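Local coordinates for transcriptional regulator, Crp/Fnr family (PDB 3DV8), which is a putative transcriptional regulator of the Crp/Fnr family that probably binds DNA through a helix-turn-helix domain joined to a cyclic nucleotide-binding-type domain, at residues T16-L21 with K112-D117; L69-D74 with A176-S181; A97-D102 with S161-N166; I140-W145 with D149-S154. All coordinates share one frame; numbering follows the deposited sequence.

Overall arrangement
Contact 1 lies at the far end of the cyclic nucleotide-binding-type domain, its centre about 33 Å from that of contact 3 and 41 Å from that of contact 4. Contacts 2 and 3 join the beta domain to the DNA-binding part, and contact 4 joins the long helix 119-145 to it. Contacts 2 and 3, with centres 13 Å apart, touch each other through both polar and apolar groups: Arg71 NE makes a salt bridge of 2.8 Å with Glu98 OE1, and Phe73 packs on Ile162. Contact 4, also 13 Å from contact 2 between centres, joins it through a probable hydrogen bond from Arg151 NH2 to Leu179 O. Contacts 3 and 4 share helix 148-163. Contacts 1 and 4 both touch the second subunit.

Contact 1: T16-L21 with K112-D117; sequences TAQKKL and KGIMKD
Ile114 faces helix 16-23 and meets Gln18 and Leu21, which lie about one turn apart on that helix. Its CG2 methyl sits against the side chain of Gln18, 3.8 Å from Gln18 NE2 and 4.0 Å from Gln18 CG, so both the amide end and the aliphatic part of the glutamine take part. The other branch of the isoleucine reaches elsewhere: Ile114 CD1 comes within 4.0 Å of the backbone Gln18 O, and Ile114 CG1 makes a looser apolar contact with Leu21 CD2 at 4.3 Å. Gln18 has CG anti to its carbonyl carbon (chi1 -70°) and runs on extended, which lays its chain obliquely over CG2. The backbones are closest at the same pair, with 6.9 Å between Gln18 CA and Ile114 CA. Farther out, Gln18 N is hydrogen-bonded to Asn15 OD1 just ahead of the helix, and the Gln18 side chain touches Ser118. The contact thus packs an N-terminal helix against helix 108-117, which follows the last strand of the cyclic nucleotide-binding-type domain and precedes the long helix 119-145: Ile114 also packs on Val121, while Met115, modelled as selenomethionine, turns away to Thr125 and to Asn123 of the second subunit.

Contact 2: L69-D74 with A176-S181; sequences LYRLFD and ANHLGS
Arg71 and His178 reach each other with similar first torsions, each placing CG anti to the carbonyl carbon (chi1 -78° in Arg71, -83° in His178). The arginine then runs extended from CG to NE, carrying its guanidinium away from strand 66-72 to the imidazole borne by helix 172-179. The two side chains meet nearly at right angles, with their planes inclined by 73°. Arg71 NH2 lies 3.2 Å from His178 NE2 and 3.3 Å from His178 CE1, and Arg71 CZ is 3.8 Å from the same CE1. Each group is positioned by firmer partners: Arg71 NE forms a salt bridge with Glu98 OE1, and His178 ND1 is hydrogen-bonded to Thr68 OG1. The imidazole also meets the ring of Phe155. Replacing Arg71 by alanine would probably leave the Glu98 carboxylate without its salt-bridge partner and open a gap beside the imidazole. Helix 172-179 is, by analogy with CRP, the first helix of the helix-turn-helix, so the pair ties that motif to an edge strand of the other domain. Glu158 and Glu159 add long, weak ion pairs to Arg71; the positive guanidinium probably disfavours protonation of His178, while the neighbouring Glu98 carboxylate would partly offset this.

Contact 3: A97-D102 with S161-N166; sequences AEKDTD and SIEGTN
Lys99 and Glu163 approach from opposite directions and join their charged ends in a salt bridge, with 2.8 Å between Lys99 NZ and Glu163 OE2. The ammonium does not lie in the plane of the carboxylate but meets OE2 from above it, 39° out. The methylene before it lies close to both oxygens: Lys99 CE is 3.4 Å from Glu163 OE2 and 3.5 Å from Glu163 OE1. Both chains bend to make this possible: Lys99 is extended until its last torsion (chi4 68°), and Glu163 folds at its second (chi2 -56°), bringing its carboxylate round from the last turn of helix 148-163. Alongside, Ile162 CG2 lies 3.6 Å from Lys99 NZ, so the ammonium has a methyl as well as a carboxylate next to it. Gln54 OE1 accepts a further hydrogen bond from Lys99 NZ and helps fix its position. The backbone at the lysine is braced by Thr101 OG1, which donates to Lys99 O at 2.8 Å and is also bonded to Gln54 N. The helix ends at Glu163, and Gly164 follows with a positive phi. This is a surface ion pair between domains, linking the connection between strands 94-97 and 101-107 of the cupin-like beta domain of the Crp/Fnr fold to the first helix of its DNA-binding part.

Contact 4: I140-W145 with D149-S154; sequences IEQIMW and DKRVAS
Helix 140-145 and helix 149-154 run at 139° to each other, well on the antiparallel side, with their axes 10.2 Å apart at closest approach. Gln142 and Arg151 carry most of the contact. In one of the two modelled conformers of Gln142, Arg151 NE donates to Gln142 OE1, a 3.3 Å bond with an N-H...acceptor angle of 157° that is therefore tentative. There the oxygen lies close to the guanidinium plane, whereas the donor sits well above the plane of the amide. Arg151 CD lies 3.6 Å from the backbone Gln142 O, and a bend beyond it in the arginine chain (chi3 61°) turns NE and the guanidinium toward Gln142 OE1 and Ile143. Ile143 starts away from the other helix, yet its CG1 lies over one face of the guanidinium, toward the rim, 3.8 Å from Arg151 NH2. That nitrogen is probably also bonded to Leu179 O, while Ser154 OG pairs with Gln218 NE2. An alanine in place of Arg151 would probably leave Leu179 O without this donor and remove the flat group against which Ile143 rests. Ile143 also packs on Met144 of the second subunit. The short connection between the two helices corresponds, as in CRP, to the hinge between the long dimerisation helix and the first helix of the DNA-binding domain of a Crp/Fnr regulator.

Contact 1: T16-L21 with K112-D117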
loop_
_atom_site.group_PDB
_atom_site.type_symbol
_atom_site.label_atom_id
_atom_site.label_comp_id
_atom_site.label_asym_id
_atom_site.label_seq_id
_atom_site.Cartn_x
_atom_site.Cartn_y
_atom_site.Cartn_z
ATOM N N THR A 16 -23.123 -19.123 -17.346
ATOM C CA THR A 16 -23.435 -18.787 -18.753
ATOM C C THR A 16 -23.757 -17.298 -18.938
ATOM O O THR A 16 -23.166 -16.642 -19.802
ATOM C CB THR A 16 -24.618 -19.638 -19.301
ATOM O OG1 THR A 16 -24.264 -21.021 -19.270
ATOM C CG2 THR A 16 -24.968 -19.256 -20.740
ATOM N N ALA A 17 -24.675 -16.786 -18.113
ATOM C CA ALA A 17 -25.098 -15.374 -18.159
ATOM C C ALA A 17 -23.926 -14.396 -17.967
ATOM O O ALA A 17 -23.813 -13.427 -18.712
ATOM C CB ALA A 17 -26.211 -15.103 -17.133
ATOM N N GLN A 18 -23.063 -14.675 -16.988
ATOM C CA GLN A 18 -21.854 -13.862 -16.709
ATOM C C GLN A 18 -20.814 -13.956 -17.829
ATOM O O GLN A 18 -20.226 -12.939 -18.213
ATOM C CB GLN A 18 -21.209 -14.287 -15.386
ATOM C CG GLN A 18 -22.038 -13.919 -14.154
ATOM C CD GLN A 18 -21.666 -14.696 -12.909
ATOM O OE1 GLN A 18 -21.044 -15.757 -12.971
ATOM N NE2 GLN A 18 -22.063 -14.171 -11.758
ATOM N N LYS A 19 -20.573 -15.181 -18.309
ATOM C CA LYS A 19 -19.669 -15.448 -19.447
ATOM C C LYS A 19 -20.098 -14.693 -20.706
ATOM O O LYS A 19 -19.254 -14.163 -21.418
ATOM C CB LYS A 19 -19.596 -16.953 -19.786
ATOM C CG LYS A 19 -18.700 -17.801 -18.891
ATOM C CD LYS A 19 -18.886 -19.283 -19.223
ATOM C CE LYS A 19 -17.928 -20.175 -18.456
ATOM N NZ LYS A 19 -18.215 -21.616 -18.685
ATOM N N LYS A 20 -21.408 -14.650 -20.963
ATOM C CA LYS A 20 -21.955 -13.983 -22.147
ATOM C C LYS A 20 -21.875 -12.450 -22.062
ATOM O O LYS A 20 -21.554 -11.793 -23.065
ATOM C CB LYS A 20 -23.412 -14.382 -22.379
ATOM C CG LYS A 20 -23.816 -14.226 -23.817
ATOM C CD LYS A 20 -25.278 -13.928 -24.000
ATOM C CE LYS A 20 -25.606 -13.995 -25.475
ATOM N NZ LYS A 20 -26.721 -13.150 -25.790
ATOM N N LEU A 21 -22.184 -11.899 -20.881
ATOM C CA LEU A 21 -22.174 -10.446 -20.662
ATOM C C LEU A 21 -20.777 -9.854 -20.833
ATOM O O LEU A 21 -20.637 -8.779 -21.414
ATOM C CB LEU A 21 -22.736 -10.083 -19.282
ATOM C CG LEU A 21 -23.011 -8.600 -18.989
ATOM C CD1 LEU A 21 -24.073 -8.038 -19.915
ATOM C CD2 LEU A 21 -23.447 -8.427 -17.545
ATOM N N LYS A 112 -18.666 -4.365 -12.269
ATOM C CA LYS A 112 -19.321 -3.922 -11.012
ATOM C C LYS A 112 -20.645 -4.657 -10.767
ATOM O O LYS A 112 -20.902 -5.094 -9.647
ATOM C CB LYS A 112 -19.590 -2.406 -11.045
ATOM C CG LYS A 112 -20.045 -1.787 -9.725
ATOM C CD LYS A 112 -20.477 -0.354 -9.935
ATOM C CE LYS A 112 -20.851 0.294 -8.624
ATOM N NZ LYS A 112 -21.592 1.566 -8.860
ATOM N N GLY A 113 -21.464 -4.771 -11.819
ATOM C CA GLY A 113 -22.759 -5.468 -11.783
ATOM C C GLY A 113 -22.650 -6.940 -11.411
ATOM O O GLY A 113 -23.391 -7.401 -10.554
ATOM N N ILE A 114 -21.726 -7.655 -12.059
ATOM C CA ILE A 114 -21.431 -9.081 -11.786
ATOM C C ILE A 114 -20.901 -9.274 -10.351
ATOM O O ILE A 114 -21.247 -10.241 -9.668
ATOM C CB ILE A 114 -20.389 -9.658 -12.813
ATOM C CG1 ILE A 114 -20.996 -9.735 -14.224
ATOM C CG2 ILE A 114 -19.903 -11.059 -12.413
ATOM C CD1 ILE A 114 -20.023 -10.155 -15.306
HETATM N N MSE A 115 -20.073 -8.326 -9.923
HETATM C CA MSE A 115 -19.438 -8.315 -8.590
HETATM C C MSE A 115 -20.463 -8.154 -7.440
HETATM O O MSE A 115 -20.285 -8.730 -6.359
HETATM C CB MSE A 115 -18.411 -7.180 -8.559
HETATM C CG MSE A 115 -17.271 -7.321 -7.604
HETATM SE SE MSE A 115 -16.145 -5.703 -7.610
HETATM C CE MSE A 115 -16.359 -5.068 -9.204
ATOM N N LYS A 116 -21.518 -7.373 -7.692
ATOM C CA LYS A 116 -22.607 -7.135 -6.732
ATOM C C LYS A 116 -23.329 -8.434 -6.348
ATOM O O LYS A 116 -23.630 -8.632 -5.179
ATOM C CB LYS A 116 -23.605 -6.112 -7.325
ATOM C CG LYS A 116 -24.847 -5.730 -6.484
ATOM C CD LYS A 116 -25.740 -4.757 -7.293
ATOM C CE LYS A 116 -27.036 -4.370 -6.575
ATOM N NZ LYS A 116 -27.947 -5.526 -6.339
ATOM N N ASP A 117 -23.562 -9.310 -7.330
ATOM C CA ASP A 117 -24.289 -10.585 -7.147
ATOM C C ASP A 117 -23.453 -11.843 -6.949
ATOM O O ASP A 117 -23.978 -12.818 -6.419
ATOM C CB ASP A 117 -25.202 -10.850 -8.359
ATOM C CG ASP A 117 -26.285 -9.800 -8.540
ATOM O OD1 ASP A 117 -26.623 -9.068 -7.583
ATOM O OD2 ASP A 117 -26.817 -9.727 -9.662
#

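Contact 2: L69-D74 with A176-S181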
loop_
_atom_site.group_PDB
_atom_site.type_symbol
_atom_site.label_atom_id
_atom_site.label_comp_id
_atom_site.label_asym_id
_atom_site.label_seq_id
_atom_site.Cartn_x
_atom_site.Cartn_y
_atom_site.Cartn_z
ATOM N N LEU A 69 4.706 1.978 -8.700
ATOM C CA LEU A 69 4.109 1.146 -7.668
ATOM C C LEU A 69 4.337 -0.330 -8.020
ATOM O O LEU A 69 4.806 -1.104 -7.190
ATOM C CB LEU A 69 2.622 1.459 -7.495
ATOM C CG LEU A 69 2.275 2.903 -7.096
ATOM C CD1 LEU A 69 0.780 3.014 -6.867
ATOM C CD2 LEU A 69 3.018 3.359 -5.848
ATOM N N TYR A 70 4.007 -0.705 -9.249
ATOM C CA TYR A 70 4.192 -2.075 -9.735
ATOM C C TYR A 70 4.066 -2.097 -11.246
ATOM O O TYR A 70 3.629 -1.113 -11.860
ATOM C CB TYR A 70 3.142 -3.024 -9.120
ATOM C CG TYR A 70 1.710 -2.576 -9.343
ATOM C CD1 TYR A 70 1.009 -2.951 -10.495
ATOM C CD2 TYR A 70 1.059 -1.756 -8.402
ATOM C CE1 TYR A 70 -0.299 -2.519 -10.721
ATOM C CE2 TYR A 70 -0.257 -1.324 -8.605
ATOM C CZ TYR A 70 -0.929 -1.703 -9.775
ATOM O OH TYR A 70 -2.224 -1.291 -9.991
ATOM N N ARG A 71 4.435 -3.234 -11.826
ATOM C CA ARG A 71 4.309 -3.489 -13.257
ATOM C C ARG A 71 3.389 -4.692 -13.491
ATOM O O ARG A 71 3.351 -5.629 -12.686
ATOM C CB ARG A 71 5.677 -3.737 -13.881
ATOM C CG ARG A 71 6.491 -2.475 -14.123
ATOM C CD ARG A 71 7.935 -2.850 -14.434
ATOM N NE ARG A 71 8.696 -1.848 -15.183
ATOM C CZ ARG A 71 10.017 -1.900 -15.396
ATOM N NH1 ARG A 71 10.791 -2.841 -14.847
ATOM N NH2 ARG A 71 10.597 -0.958 -16.128
ATOM N N LEU A 72 2.648 -4.630 -14.598
ATOM C CA LEU A 72 1.762 -5.699 -15.050
ATOM C C LEU A 72 2.325 -6.212 -16.387
ATOM O O LEU A 72 2.673 -5.411 -17.262
ATOM C CB LEU A 72 0.334 -5.173 -15.209
ATOM C CG LEU A 72 -0.350 -4.561 -13.979
ATOM C CD1 LEU A 72 -1.710 -4.043 -14.391
ATOM C CD2 LEU A 72 -0.492 -5.564 -12.829
ATOM N N PHE A 73 2.424 -7.539 -16.519
ATOM C CA PHE A 73 2.971 -8.226 -17.716
ATOM C C PHE A 73 1.885 -9.084 -18.389
ATOM O O PHE A 73 0.707 -8.947 -18.052
ATOM C CB PHE A 73 4.172 -9.078 -17.287
ATOM C CG PHE A 73 5.260 -8.290 -16.636
ATOM C CD1 PHE A 73 6.200 -7.608 -17.417
ATOM C CD2 PHE A 73 5.348 -8.216 -15.246
ATOM C CE1 PHE A 73 7.228 -6.867 -16.823
ATOM C CE2 PHE A 73 6.373 -7.478 -14.627
ATOM C CZ PHE A 73 7.319 -6.801 -15.417
ATOM N N ASP A 74 2.273 -9.940 -19.345
ATOM C CA ASP A 74 1.344 -10.865 -20.038
ATOM C C ASP A 74 0.574 -11.681 -18.996
ATOM O O ASP A 74 1.177 -12.143 -18.037
ATOM C CB ASP A 74 2.089 -11.843 -20.981
ATOM C CG ASP A 74 2.898 -11.139 -22.083
ATOM O OD1 ASP A 74 3.112 -9.911 -22.010
ATOM O OD2 ASP A 74 3.334 -11.814 -23.033
ATOM N N ALA A 176 15.173 7.401 -12.446
ATOM C CA ALA A 176 14.707 8.342 -11.396
ATOM C C ALA A 176 13.187 8.283 -11.197
ATOM O O ALA A 176 12.718 8.281 -10.067
ATOM C CB ALA A 176 15.135 9.780 -11.710
ATOM N N ASN A 177 12.442 8.226 -12.302
ATOM C CA ASN A 177 10.974 8.110 -12.285
ATOM C C ASN A 177 10.470 6.755 -11.773
ATOM O O ASN A 177 9.383 6.680 -11.213
ATOM C CB ASN A 177 10.378 8.428 -13.665
ATOM C CG ASN A 177 10.573 9.899 -14.081
ATOM O OD1 ASN A 177 10.949 10.747 -13.270
ATOM N ND2 ASN A 177 10.321 10.193 -15.354
ATOM N N HIS A 178 11.251 5.694 -11.974
ATOM C CA HIS A 178 10.924 4.377 -11.407
ATOM C C HIS A 178 11.097 4.319 -9.889
ATOM O O HIS A 178 10.259 3.744 -9.203
ATOM C CB HIS A 178 11.755 3.252 -12.044
ATOM C CG HIS A 178 11.207 2.762 -13.341
ATOM N ND1 HIS A 178 9.948 2.209 -13.435
ATOM C CD2 HIS A 178 11.749 2.686 -14.579
ATOM C CE1 HIS A 178 9.726 1.841 -14.682
ATOM N NE2 HIS A 178 10.805 2.111 -15.397
ATOM N N LEU A 179 12.170 4.934 -9.388
ATOM C CA LEU A 179 12.557 4.884 -7.979
ATOM C C LEU A 179 12.114 6.044 -7.073
ATOM O O LEU A 179 12.322 5.965 -5.864
ATOM C CB LEU A 179 14.095 4.761 -7.899
ATOM C CG LEU A 179 14.758 3.602 -8.658
ATOM C CD1 LEU A 179 16.258 3.685 -8.485
ATOM C CD2 LEU A 179 14.246 2.243 -8.198
ATOM N N GLY A 180 11.497 7.097 -7.607
ATOM C CA GLY A 180 11.158 8.258 -6.779
ATOM C C GLY A 180 12.369 9.110 -6.430
ATOM O O GLY A 180 12.389 9.719 -5.361
ATOM N N SER A 181 13.360 9.174 -7.328
ATOM C CA SER A 181 14.586 9.961 -7.139
ATOM C C SER A 181 14.666 11.082 -8.190
ATOM O O SER A 181 13.713 11.281 -8.957
ATOM C CB SER A 181 15.801 9.035 -7.227
ATOM O OG SER A 181 16.979 9.719 -6.834
#

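Contact 3: A97-D102 with S161-N166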
loop_
_atom_site.group_PDB
_atom_site.type_symbol
_atom_site.label_atom_id
_atom_site.label_comp_id
_atom_site.label_asym_id
_atom_site.label_seq_id
_atom_site.Cartn_x
_atom_site.Cartn_y
_atom_site.Cartn_z
ATOM N N ALA A 97 1.458 2.227 -20.936
ATOM C CA ALA A 97 2.119 1.123 -21.651
ATOM C C ALA A 97 3.629 1.376 -21.778
ATOM O O ALA A 97 4.040 2.359 -22.401
ATOM C CB ALA A 97 1.497 0.939 -23.053
ATOM N N GLU A 98 4.442 0.502 -21.185
ATOM C CA GLU A 98 5.918 0.571 -21.320
ATOM C C GLU A 98 6.440 -0.053 -22.613
ATOM O O GLU A 98 7.554 0.254 -23.036
ATOM C CB GLU A 98 6.629 -0.070 -20.135
ATOM C CG GLU A 98 6.612 0.780 -18.923
ATOM C CD GLU A 98 7.462 0.193 -17.833
ATOM O OE1 GLU A 98 7.197 -0.964 -17.413
ATOM O OE2 GLU A 98 8.383 0.911 -17.396
ATOM N N LYS A 99 5.676 -0.991 -23.161
ATOM C CA LYS A 99 5.920 -1.602 -24.465
ATOM C C LYS A 99 4.564 -1.628 -25.144
ATOM O O LYS A 99 3.543 -1.379 -24.473
ATOM C CB LYS A 99 6.470 -3.012 -24.302
ATOM C CG LYS A 99 7.848 -3.050 -23.638
ATOM C CD LYS A 99 8.374 -4.478 -23.582
ATOM C CE LYS A 99 9.822 -4.533 -23.140
ATOM N NZ LYS A 99 9.974 -4.141 -21.742
ATOM N N ASP A 100 4.542 -1.878 -26.459
ATOM C CA ASP A 100 3.275 -1.991 -27.212
ATOM C C ASP A 100 2.493 -3.133 -26.593
ATOM O O ASP A 100 3.035 -4.229 -26.470
ATOM C CB ASP A 100 3.503 -2.283 -28.698
ATOM C CG ASP A 100 4.058 -1.099 -29.462
ATOM O OD1 ASP A 100 4.318 -0.026 -28.873
ATOM O OD2 ASP A 100 4.234 -1.256 -30.686
ATOM N N THR A 101 1.248 -2.876 -26.198
ATOM C CA THR A 101 0.451 -3.861 -25.467
ATOM C C THR A 101 -0.927 -4.153 -26.070
ATOM O O THR A 101 -1.645 -3.236 -26.467
ATOM C CB THR A 101 0.291 -3.410 -23.999
ATOM O OG1 THR A 101 1.587 -3.122 -23.455
ATOM C CG2 THR A 101 -0.380 -4.493 -23.160
ATOM N N ASP A 102 -1.260 -5.444 -26.138
ATOM C CA ASP A 102 -2.571 -5.931 -26.576
ATOM C C ASP A 102 -3.375 -6.228 -25.313
ATOM O O ASP A 102 -2.996 -7.104 -24.531
ATOM C CB ASP A 102 -2.437 -7.199 -27.422
ATOM C CG ASP A 102 -1.783 -6.938 -28.750
ATOM O OD1 ASP A 102 -2.187 -5.970 -29.430
ATOM O OD2 ASP A 102 -0.888 -7.721 -29.131
ATOM N N SER A 161 16.460 -8.543 -16.774
ATOM C CA SER A 161 15.649 -9.786 -16.833
ATOM C C SER A 161 14.454 -9.646 -17.772
ATOM O O SER A 161 14.187 -10.551 -18.563
ATOM C CB SER A 161 15.151 -10.220 -15.452
ATOM O OG SER A 161 16.247 -10.573 -14.638
ATOM N N ILE A 162 13.759 -8.508 -17.669
ATOM C CA ILE A 162 12.589 -8.193 -18.511
ATOM C C ILE A 162 12.968 -8.101 -19.991
ATOM O O ILE A 162 12.300 -8.703 -20.846
ATOM C CB ILE A 162 11.921 -6.858 -18.082
ATOM C CG1 ILE A 162 11.287 -6.999 -16.698
ATOM C CG2 ILE A 162 10.839 -6.439 -19.067
ATOM C CD1 ILE A 162 10.813 -5.685 -16.131
ATOM N N GLU A 163 14.025 -7.334 -20.275
ATOM C CA GLU A 163 14.527 -7.148 -21.638
ATOM C C GLU A 163 15.313 -8.352 -22.176
ATOM O O GLU A 163 15.497 -8.460 -23.396
ATOM C CB GLU A 163 15.402 -5.881 -21.740
ATOM C CG GLU A 163 14.736 -4.553 -21.367
ATOM C CD GLU A 163 13.472 -4.223 -22.146
ATOM O OE1 GLU A 163 13.276 -4.708 -23.269
ATOM O OE2 GLU A 163 12.661 -3.445 -21.620
ATOM N N GLY A 164 15.772 -9.244 -21.291
ATOM C CA GLY A 164 16.568 -10.406 -21.691
ATOM C C GLY A 164 17.899 -9.992 -22.295
ATOM O O GLY A 164 18.352 -10.586 -23.267
ATOM N N THR A 165 18.518 -8.968 -21.708
ATOM C CA THR A 165 19.773 -8.409 -22.203
ATOM C C THR A 165 20.445 -7.559 -21.115
ATOM O O THR A 165 19.765 -6.853 -20.379
ATOM C CB THR A 165 19.510 -7.578 -23.513
ATOM O OG1 THR A 165 20.732 -7.026 -24.015
ATOM C CG2 THR A 165 18.511 -6.456 -23.277
ATOM N N ASN A 166 21.773 -7.635 -21.016
ATOM C CA ASN A 166 22.554 -6.801 -20.061
ATOM C C ASN A 166 22.812 -5.352 -20.565
ATOM O O ASN A 166 23.545 -4.601 -19.941
ATOM C CB ASN A 166 23.891 -7.474 -19.685
ATOM C CG ASN A 166 24.872 -7.542 -20.850
ATOM O OD1 ASN A 166 24.507 -7.932 -21.959
ATOM N ND2 ASN A 166 26.117 -7.167 -20.602
#

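Contact 4: I140-W145 with D149-S154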
loop_
_atom_site.group_PDB
_atom_site.type_symbol
_atom_site.label_atom_id
_atom_site.label_comp_id
_atom_site.label_asym_id
_atom_site.label_seq_id
_atom_site.Cartn_x
_atom_site.Cartn_y
_atom_site.Cartn_z
ATOM N N ILE A 140 7.101 -0.281 0.040
ATOM C CA ILE A 140 7.367 0.463 1.301
ATOM C C ILE A 140 8.606 -0.117 1.989
ATOM O O ILE A 140 9.496 0.638 2.374
ATOM C CB ILE A 140 6.172 0.509 2.310
ATOM C CG1 ILE A 140 5.043 1.396 1.776
ATOM C CG2 ILE A 140 6.610 1.065 3.680
ATOM C CD1 ILE A 140 4.027 1.873 2.869
ATOM N N GLU A 141 8.655 -1.451 2.095
ATOM C CA GLU A 141 9.803 -2.174 2.671
ATOM C C GLU A 141 11.123 -1.852 1.949
ATOM O O GLU A 141 12.149 -1.669 2.625
ATOM C CB GLU A 141 9.544 -3.697 2.708
ATOM C CG GLU A 141 8.454 -4.107 3.741
ATOM C CD GLU A 141 7.945 -5.559 3.623
ATOM O OE1 GLU A 141 8.416 -6.328 2.754
ATOM O OE2 GLU A 141 7.047 -5.930 4.420
ATOM N N GLN A 142 11.068 -1.734 0.608
ATOM C CA GLN A 142 12.252 -1.419 -0.206
ATOM C C GLN A 142 12.671 0.040 0.040
ATOM O O GLN A 142 13.831 0.308 0.340
ATOM C CB GLN A 142 12.025 -1.670 -1.716
ATOM C CG GLN A 142 13.341 -1.858 -2.496
ATOM C CD GLN A 142 13.239 -1.712 -4.031
ATOM O OE1 GLN A 142 12.757 -0.702 -4.556
ATOM N NE2 GLN A 142 13.768 -2.701 -4.746
ATOM N N ILE A 143 11.719 0.975 -0.071
ATOM C CA ILE A 143 11.960 2.426 0.144
ATOM C C ILE A 143 12.559 2.760 1.518
ATOM O O ILE A 143 13.505 3.543 1.616
ATOM C CB ILE A 143 10.645 3.246 0.007
ATOM C CG1 ILE A 143 10.157 3.283 -1.440
ATOM C CG2 ILE A 143 10.829 4.683 0.456
ATOM C CD1 ILE A 143 8.712 3.731 -1.548
HETATM N N MSE A 144 11.999 2.158 2.564
HETATM C CA MSE A 144 12.410 2.424 3.950
HETATM C C MSE A 144 13.717 1.769 4.366
HETATM O O MSE A 144 14.622 2.444 4.870
HETATM C CB MSE A 144 11.308 1.969 4.919
HETATM C CG MSE A 144 9.983 2.696 4.793
HETATM SE SE MSE A 144 10.013 4.495 5.468
HETATM C CE MSE A 144 10.990 5.456 4.123
ATOM N N TRP A 145 13.807 0.462 4.134
ATOM C CA TRP A 145 14.928 -0.336 4.627
ATOM C C TRP A 145 16.153 -0.418 3.697
ATOM O O TRP A 145 17.263 -0.625 4.195
ATOM C CB TRP A 145 14.450 -1.743 5.058
ATOM C CG TRP A 145 13.134 -1.787 5.889
ATOM C CD1 TRP A 145 12.105 -2.689 5.734
ATOM C CD2 TRP A 145 12.696 -0.863 6.916
ATOM N NE1 TRP A 145 11.085 -2.416 6.626
ATOM C CE2 TRP A 145 11.412 -1.303 7.357
ATOM C CE3 TRP A 145 13.264 0.283 7.519
ATOM C CZ2 TRP A 145 10.689 -0.642 8.375
ATOM C CZ3 TRP A 145 12.539 0.947 8.536
ATOM C CH2 TRP A 145 11.266 0.476 8.945
ATOM N N ASP A 149 21.618 3.086 -3.562
ATOM C CA ASP A 149 22.562 2.223 -4.301
ATOM C C ASP A 149 22.001 0.795 -4.473
ATOM O O ASP A 149 22.087 0.222 -5.564
ATOM C CB ASP A 149 23.983 2.194 -3.667
ATOM C CG ASP A 149 24.007 1.676 -2.219
ATOM O OD1 ASP A 149 23.027 1.882 -1.472
ATOM O OD2 ASP A 149 25.032 1.084 -1.821
ATOM N N LYS A 150 21.389 0.256 -3.416
ATOM C CA LYS A 150 20.802 -1.087 -3.459
ATOM C C LYS A 150 19.569 -1.160 -4.353
ATOM O O LYS A 150 19.382 -2.140 -5.077
ATOM C CB LYS A 150 20.489 -1.597 -2.050
ATOM C CG LYS A 150 21.739 -1.760 -1.211
ATOM C CD LYS A 150 21.517 -2.578 0.044
ATOM C CE LYS A 150 21.351 -1.758 1.291
ATOM N NZ LYS A 150 22.660 -1.199 1.796
ATOM N N ARG A 151 18.763 -0.101 -4.330
ATOM C CA ARG A 151 17.540 -0.014 -5.137
ATOM C C ARG A 151 17.839 0.170 -6.624
ATOM O O ARG A 151 17.125 -0.387 -7.456
ATOM C CB ARG A 151 16.618 1.085 -4.597
ATOM C CG ARG A 151 16.166 0.778 -3.167
ATOM C CD ARG A 151 15.295 1.829 -2.545
ATOM N NE ARG A 151 14.060 2.005 -3.303
ATOM C CZ ARG A 151 13.585 3.143 -3.825
ATOM N NH1 ARG A 151 14.154 4.334 -3.615
ATOM N NH2 ARG A 151 12.444 3.082 -4.515
ATOM N N VAL A 152 18.879 0.949 -6.948
ATOM C CA VAL A 152 19.350 1.114 -8.330
ATOM C C VAL A 152 19.873 -0.250 -8.817
ATOM O O VAL A 152 19.485 -0.701 -9.894
ATOM C CB VAL A 152 20.428 2.241 -8.485
ATOM C CG1 VAL A 152 20.994 2.285 -9.917
ATOM C CG2 VAL A 152 19.838 3.598 -8.114
ATOM N N ALA A 153 20.722 -0.894 -8.008
ATOM C CA ALA A 153 21.229 -2.252 -8.276
ATOM C C ALA A 153 20.081 -3.244 -8.535
ATOM O O ALA A 153 20.119 -4.030 -9.489
ATOM C CB ALA A 153 22.065 -2.737 -7.115
ATOM N N SER A 154 19.057 -3.172 -7.697
ATOM C CA SER A 154 17.866 -4.020 -7.822
ATOM C C SER A 154 17.077 -3.762 -9.114
ATOM O O SER A 154 16.597 -4.704 -9.750
ATOM C CB SER A 154 16.952 -3.809 -6.609
ATOM O OG SER A 154 15.880 -4.721 -6.632
#